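Long-range contacts in mandelate racemase (Bordetella bronchiseptica, PDB 3H12), which probably catalyses a metal-dependent reaction that begins by taking the alpha proton from a carboxylate substrate, as relatives of mandelate racemase in the enolase superfamily do: residues L172-A177 against I198-N203; C223-E228 against R249-E254. One frame throughout, in Å; residues are numbered along the deposited sequence.

Contact 1. Residues L172-A177 against I198-N203. With NA (sodium ion), chain C.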
loop_
_atom_site.group_PDB
_atom_site.type_symbol
_atom_site.label_atom_id
_atom_site.label_comp_id
_atom_site.label_asym_id
_atom_site.label_seq_id
_atom_site.Cartn_x
_atom_site.Cartn_y
_atom_site.Cartn_z
ATOM N N LEU A 172 -11.360 -30.110 -17.939
ATOM C CA LEU A 172 -10.786 -30.116 -19.244
ATOM C C LEU A 172 -9.364 -29.618 -19.168
ATOM O O LEU A 172 -9.073 -28.531 -18.596
ATOM C CB LEU A 172 -11.539 -29.113 -20.179
ATOM C CG LEU A 172 -10.878 -28.920 -21.582
ATOM C CD1 LEU A 172 -11.126 -30.292 -22.410
ATOM C CD2 LEU A 172 -11.655 -27.739 -22.270
ATOM N N LYS A 173 -8.444 -30.306 -19.837
ATOM C CA LYS A 173 -7.069 -29.813 -19.974
ATOM C C LYS A 173 -6.931 -28.928 -21.171
ATOM O O LYS A 173 -7.460 -29.184 -22.258
ATOM C CB LYS A 173 -6.109 -30.996 -20.209
ATOM C CG LYS A 173 -6.157 -31.985 -19.092
ATOM C CD LYS A 173 -5.417 -31.431 -17.802
ATOM C CE LYS A 173 -5.266 -32.411 -16.715
ATOM N NZ LYS A 173 -4.233 -31.903 -15.688
ATOM N N VAL A 174 -6.183 -27.826 -20.971
ATOM C CA VAL A 174 -6.085 -26.742 -22.021
ATOM C C VAL A 174 -4.631 -26.282 -22.067
ATOM O O VAL A 174 -3.740 -26.712 -21.287
ATOM C CB VAL A 174 -7.011 -25.549 -21.718
ATOM C CG1 VAL A 174 -8.458 -25.917 -21.624
ATOM C CG2 VAL A 174 -6.555 -24.841 -20.398
ATOM N N GLY A 175 -4.316 -25.452 -23.116
ATOM C CA GLY A 175 -3.067 -24.713 -23.028
ATOM C C GLY A 175 -2.258 -24.868 -24.275
ATOM O O GLY A 175 -1.322 -24.070 -24.513
ATOM N N ARG A 176 -2.489 -25.908 -25.041
ATOM C CA ARG A 176 -1.624 -26.079 -26.260
ATOM C C ARG A 176 -2.222 -25.183 -27.392
ATOM O O ARG A 176 -1.439 -24.521 -28.140
ATOM C CB ARG A 176 -1.523 -27.556 -26.681
ATOM C CG ARG A 176 -0.824 -27.869 -27.960
ATOM C CD ARG A 176 -1.610 -29.035 -28.508
ATOM N NE ARG A 176 -0.823 -30.180 -28.429
ATOM C CZ ARG A 176 -1.282 -31.398 -28.613
ATOM N NH1 ARG A 176 -2.602 -31.641 -28.883
ATOM N NH2 ARG A 176 -0.389 -32.362 -28.556
ATOM N N ALA A 177 -3.538 -25.178 -27.529
ATOM C CA ALA A 177 -4.125 -24.463 -28.645
ATOM C C ALA A 177 -5.344 -23.719 -28.167
ATOM O O ALA A 177 -6.456 -24.204 -28.181
ATOM C CB ALA A 177 -4.470 -25.558 -29.768
ATOM N N ILE A 198 -17.777 -27.161 -14.966
ATOM C CA ILE A 198 -16.703 -27.396 -15.894
ATOM C C ILE A 198 -15.442 -26.708 -15.326
ATOM O O ILE A 198 -15.487 -25.467 -15.049
ATOM C CB ILE A 198 -17.026 -26.895 -17.287
ATOM C CG1 ILE A 198 -18.276 -27.648 -17.829
ATOM C CG2 ILE A 198 -15.754 -27.049 -18.217
ATOM C CD1 ILE A 198 -18.700 -27.069 -19.233
ATOM N N LEU A 199 -14.421 -27.509 -15.029
ATOM C CA LEU A 199 -13.116 -27.026 -14.487
ATOM C C LEU A 199 -12.161 -26.994 -15.645
ATOM O O LEU A 199 -12.286 -27.838 -16.567
ATOM C CB LEU A 199 -12.641 -28.019 -13.462
ATOM C CG LEU A 199 -13.414 -27.958 -12.071
ATOM C CD1 LEU A 199 -14.890 -28.138 -12.162
ATOM C CD2 LEU A 199 -12.721 -29.093 -11.297
ATOM N N VAL A 200 -11.167 -26.093 -15.609
ATOM C CA VAL A 200 -10.162 -26.009 -16.695
ATOM C C VAL A 200 -8.831 -26.038 -16.050
ATOM O O VAL A 200 -8.603 -25.427 -14.962
ATOM C CB VAL A 200 -10.390 -24.616 -17.457
ATOM C CG1 VAL A 200 -9.266 -24.276 -18.417
ATOM C CG2 VAL A 200 -11.717 -24.854 -18.247
ATOM N N ASP A 201 -7.853 -26.718 -16.683
ATOM C CA ASP A 201 -6.492 -26.897 -16.060
ATOM C C ASP A 201 -5.467 -26.735 -17.189
ATOM O O ASP A 201 -5.460 -27.492 -18.193
ATOM C CB ASP A 201 -6.456 -28.310 -15.474
ATOM C CG ASP A 201 -5.092 -28.647 -14.849
ATOM O OD1 ASP A 201 -4.096 -27.844 -14.958
ATOM O OD2 ASP A 201 -5.071 -29.746 -14.219
ATOM N N ALA A 202 -4.625 -25.688 -17.091
ATOM C CA ALA A 202 -3.603 -25.450 -18.154
ATOM C C ALA A 202 -2.258 -25.987 -17.851
ATOM O O ALA A 202 -1.324 -25.853 -18.679
ATOM C CB ALA A 202 -3.471 -23.873 -18.308
ATOM N N ASN A 203 -2.082 -26.684 -16.679
ATOM C CA ASN A 203 -0.776 -27.298 -16.327
ATOM C C ASN A 203 0.402 -26.337 -16.625
ATOM O O ASN A 203 1.485 -26.718 -17.115
ATOM C CB ASN A 203 -0.500 -28.650 -17.149
ATOM C CG ASN A 203 -1.335 -29.786 -16.600
ATOM O OD1 ASN A 203 -2.391 -30.079 -17.150
ATOM N ND2 ASN A 203 -0.871 -30.404 -15.496
HETATM NA NA NA C . -3.705 -30.409 -12.281
HETATM O O HOH W 1 -2.847 -29.068 -19.716
HETATM O O HOH W 2 -2.386 -28.737 -13.208
HETATM O O HOH W 3 -2.239 -31.844 -13.437
HETATM O O HOH W 4 -4.922 -32.567 -11.950
#

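Contact 2. Residues C223-E228 against R249-E254. With NA (sodium ion), chain C.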
loop_
_atom_site.group_PDB
_atom_site.type_symbol
_atom_site.label_atom_id
_atom_site.label_comp_id
_atom_site.label_asym_id
_atom_site.label_seq_id
_atom_site.Cartn_x
_atom_site.Cartn_y
_atom_site.Cartn_z
ATOM N N CYS A 223 -17.166 -21.247 -16.022
ATOM C CA CYS A 223 -16.306 -22.333 -15.492
ATOM C C CYS A 223 -16.053 -22.181 -13.973
ATOM O O CYS A 223 -16.031 -21.068 -13.416
ATOM C CB CYS A 223 -14.939 -22.356 -16.176
ATOM S SG CYS A 223 -15.097 -22.886 -17.875
ATOM N N TYR A 224 -15.899 -23.327 -13.286
ATOM C CA TYR A 224 -15.762 -23.271 -11.822
ATOM C C TYR A 224 -14.372 -22.806 -11.387
ATOM O O TYR A 224 -14.309 -21.977 -10.411
ATOM C CB TYR A 224 -16.087 -24.669 -11.323
ATOM C CG TYR A 224 -16.165 -24.762 -9.777
ATOM C CD1 TYR A 224 -17.328 -24.459 -9.159
ATOM C CD2 TYR A 224 -15.053 -25.190 -9.045
ATOM C CE1 TYR A 224 -17.434 -24.562 -7.779
ATOM C CE2 TYR A 224 -15.101 -25.366 -7.652
ATOM C CZ TYR A 224 -16.328 -24.997 -7.042
ATOM O OH TYR A 224 -16.381 -25.108 -5.670
ATOM N N TRP A 225 -13.312 -23.296 -12.050
ATOM C CA TRP A 225 -11.972 -22.818 -11.671
ATOM C C TRP A 225 -11.054 -22.934 -12.880
ATOM O O TRP A 225 -11.368 -23.641 -13.863
ATOM C CB TRP A 225 -11.402 -23.490 -10.381
ATOM C CG TRP A 225 -10.899 -24.927 -10.509
ATOM C CD1 TRP A 225 -10.133 -25.534 -11.508
ATOM C CD2 TRP A 225 -11.022 -25.908 -9.488
ATOM N NE1 TRP A 225 -9.799 -26.872 -11.149
ATOM C CE2 TRP A 225 -10.293 -27.080 -9.891
ATOM C CE3 TRP A 225 -11.639 -25.874 -8.255
ATOM C CZ2 TRP A 225 -10.255 -28.263 -9.086
ATOM C CZ3 TRP A 225 -11.545 -26.996 -7.427
ATOM C CH2 TRP A 225 -10.864 -28.165 -7.865
ATOM N N PHE A 226 -9.936 -22.204 -12.772
ATOM C CA PHE A 226 -8.829 -22.183 -13.759
ATOM C C PHE A 226 -7.624 -22.555 -12.965
ATOM O O PHE A 226 -7.133 -21.829 -12.069
ATOM C CB PHE A 226 -8.766 -20.695 -14.208
ATOM C CG PHE A 226 -7.870 -20.436 -15.397
ATOM C CD1 PHE A 226 -7.276 -21.476 -16.086
ATOM C CD2 PHE A 226 -7.637 -19.139 -15.816
ATOM C CE1 PHE A 226 -6.498 -21.225 -17.244
ATOM C CE2 PHE A 226 -6.806 -18.839 -16.983
ATOM C CZ PHE A 226 -6.238 -19.896 -17.667
ATOM N N GLU A 227 -7.220 -23.822 -13.194
ATOM C CA GLU A 227 -6.131 -24.503 -12.474
ATOM C C GLU A 227 -4.811 -24.460 -13.194
ATOM O O GLU A 227 -4.754 -24.518 -14.398
ATOM C CB GLU A 227 -6.562 -25.981 -12.269
ATOM C CG GLU A 227 -5.439 -26.876 -11.745
ATOM C CD GLU A 227 -6.046 -28.207 -11.369
ATOM O OE1 GLU A 227 -7.286 -28.420 -11.338
ATOM O OE2 GLU A 227 -5.161 -29.087 -10.985
ATOM N N GLU A 228 -3.797 -24.172 -12.380
ATOM C CA GLU A 228 -2.387 -23.979 -12.871
ATOM C C GLU A 228 -2.424 -23.143 -14.168
ATOM O O GLU A 228 -1.894 -23.498 -15.223
ATOM C CB GLU A 228 -1.656 -25.346 -13.137
ATOM C CG GLU A 228 -1.129 -25.903 -11.794
ATOM C CD GLU A 228 -0.027 -26.928 -11.989
ATOM O OE1 GLU A 228 0.046 -27.542 -13.103
ATOM O OE2 GLU A 228 0.828 -26.998 -11.072
ATOM N N ARG A 249 -12.765 -19.286 -10.169
ATOM C CA ARG A 249 -11.780 -19.357 -9.098
ATOM C C ARG A 249 -10.413 -19.589 -9.699
ATOM O O ARG A 249 -10.251 -20.420 -10.665
ATOM C CB ARG A 249 -12.121 -20.589 -8.171
ATOM C CG ARG A 249 -13.418 -20.334 -7.460
ATOM C CD ARG A 249 -13.980 -21.741 -7.081
ATOM N NE ARG A 249 -15.274 -21.590 -6.402
ATOM C CZ ARG A 249 -16.395 -21.393 -7.100
ATOM N NH1 ARG A 249 -16.447 -21.272 -8.448
ATOM N NH2 ARG A 249 -17.579 -21.173 -6.393
ATOM N N ILE A 250 -9.368 -18.895 -9.179
ATOM C CA ILE A 250 -7.981 -19.245 -9.585
ATOM C C ILE A 250 -7.485 -20.346 -8.613
ATOM O O ILE A 250 -7.441 -20.166 -7.390
ATOM C CB ILE A 250 -7.107 -17.937 -9.524
ATOM C CG1 ILE A 250 -7.698 -16.839 -10.366
ATOM C CG2 ILE A 250 -5.662 -18.314 -9.910
ATOM C CD1 ILE A 250 -8.068 -17.261 -11.832
ATOM N N ALA A 251 -7.034 -21.471 -9.195
ATOM C CA ALA A 251 -6.673 -22.637 -8.376
ATOM C C ALA A 251 -5.271 -23.093 -8.728
ATOM O O ALA A 251 -4.880 -23.049 -9.870
ATOM C CB ALA A 251 -7.668 -23.826 -8.714
ATOM N N THR A 252 -4.438 -23.422 -7.742
ATOM C CA THR A 252 -3.188 -24.082 -8.040
ATOM C C THR A 252 -2.800 -24.821 -6.750
ATOM O O THR A 252 -3.300 -24.554 -5.657
ATOM C CB THR A 252 -2.151 -22.990 -8.481
ATOM O OG1 THR A 252 -0.962 -23.737 -8.848
ATOM C CG2 THR A 252 -1.760 -22.045 -7.325
ATOM N N GLY A 253 -1.908 -25.812 -6.915
ATOM C CA GLY A 253 -1.252 -26.312 -5.688
ATOM C C GLY A 253 -0.592 -27.719 -5.855
ATOM O O GLY A 253 0.169 -28.039 -4.930
ATOM N N GLU A 254 -0.909 -28.461 -6.927
ATOM C CA GLU A 254 -0.222 -29.753 -6.997
ATOM C C GLU A 254 1.286 -29.658 -7.031
ATOM O O GLU A 254 1.990 -30.622 -6.631
ATOM C CB GLU A 254 -0.776 -30.543 -8.151
ATOM C CG GLU A 254 -0.283 -30.021 -9.427
ATOM C CD GLU A 254 -1.086 -30.713 -10.575
ATOM O OE1 GLU A 254 -0.560 -31.498 -11.357
ATOM O OE2 GLU A 254 -2.265 -30.371 -10.603
HETATM NA NA NA C . -3.705 -30.409 -12.281
HETATM O O HOH W 5 0.485 -26.243 -8.578
HETATM O O HOH W 2 -2.386 -28.737 -13.208
HETATM O O HOH W 3 -2.239 -31.844 -13.437
HETATM O O HOH W 4 -4.922 -32.567 -11.950
#

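Contact 1. Residues L172-A177 against I198-N203
Lys173 and Asp201 run alongside each other from adjacent strands, so the ammonium and carboxylate meet on the face of the sheet that carries the metal, at the C-terminal ends of the strands, in a salt bridge of 2.7 Å between Lys173 NZ and Asp201 OD2. The nitrogen comes to this oxygen from above the carboxylate plane, 65° out of it, while the same OD2 also binds the sodium ion at 2.5 Å. A long lysine suits the place because its chain, bent at chi2 (-74°), brings NZ within reach of a second acceptor as well: Asn203 OD1, 3.0 Å from NZ and met in the carbonyl plane on a lone pair. The other oxygen of the aspartate, OD1, takes the backbone N of Asn203 at 2.9 Å, an Asx turn that holds the carboxylate in place just where the strand stops; water 2, itself on the metal, donates to OD1 too. Asn203 ND2 donates to water 3, another metal ligand.

The backbones run parallel, with Leu172 N bonded to Leu199 O, Asp201 N to Leu172 O and Val174 N to Asp201 O. These are neighbouring strands, 169-173 and 197-201, of a TIM-type barrel, joined by helix 178-192 in a beta-alpha-beta crossover. Their C-terminal ends face the metal, the usual position of an active site in this fold.

Apolar contacts gather behind, on the side of Leu172 and Val200, and just past the strand ends. Val174 CG2 presses on Val200 CG1 at 3.4 Å, a close approach for two methyls, and reaches Ala202 CB at 3.8 Å. Leu172 and Val200 both rest on Leu185 of the crossover helix, where branched side chains fill the layer. At Gly175 phi is 130°, an angle that calls for glycine, and its N bonds to Asp181 OD2.

Contact 2. Residues C223-E228 against R249-E254
Tyr224 lies flat against the guanidinium of Arg249, the planes 8° apart and the centres separated by 3.8 Å. This cation-pi stack is held by Tyr224 O, which accepts from Arg249 NH1 at 3.0 Å, in the carbonyl plane on a lone pair, and from Arg249 N above that plane; an arginine is long enough to reach back over the ring while its NH1 bonds the carbonyl. Trp225 turns its indole so that Ala251 CB sits over one face, 4.0 Å from the centroid of the five-membered ring; alanine suits the place because its methyl is small enough to sit against the indole face. Phe226 pairs through the backbone, its N to Arg249 O and its O to Ala251 N, and sends its ring to the opposite face of the sheet, onto Met214 and Leu218 of helix 208-220.

Glu227, its CG anti to the backbone N (chi1 170°) and the chain extended beyond, reaches the sodium ion with OE2 at 2.4 Å, and Glu254 OE2 binds it at 2.2 Å. The shared metal holds Glu227 OE2 and Glu254 OE2 3.2 Å apart; Glu227 OE1 turns instead to Lys171, its salt-bridge partner, and to Gln275. Glu228 OE1 accepts from metal-bound water 2. Carboxylates at or just beyond the C-terminal ends of successive parallel barrel strands are the metal-site signature of the enolase superfamily, whose members usually hold magnesium.

Both contacts are buried and belong to one barrel: strands 197-201 and 225-227 are neighbours, so contact 2 continues the sheet of contact 1, and Val200 O probably bonds Glu227 N between them. The sodium ion is their common point, with Asp201 supplied by contact 1 and Glu227 and Glu254 by contact 2; three metal-bound waters belong to both. Their chemistry differs around it. Contact 1 sets a lysine against its metal-binding carboxylate and backs the strands with aliphatic residues on the crossover helix. Contact 2 gathers three glutamates near the ion, and at its far end, where Tyr224 and Arg249 are partly exposed, relies on aromatic and cation-pi stacking.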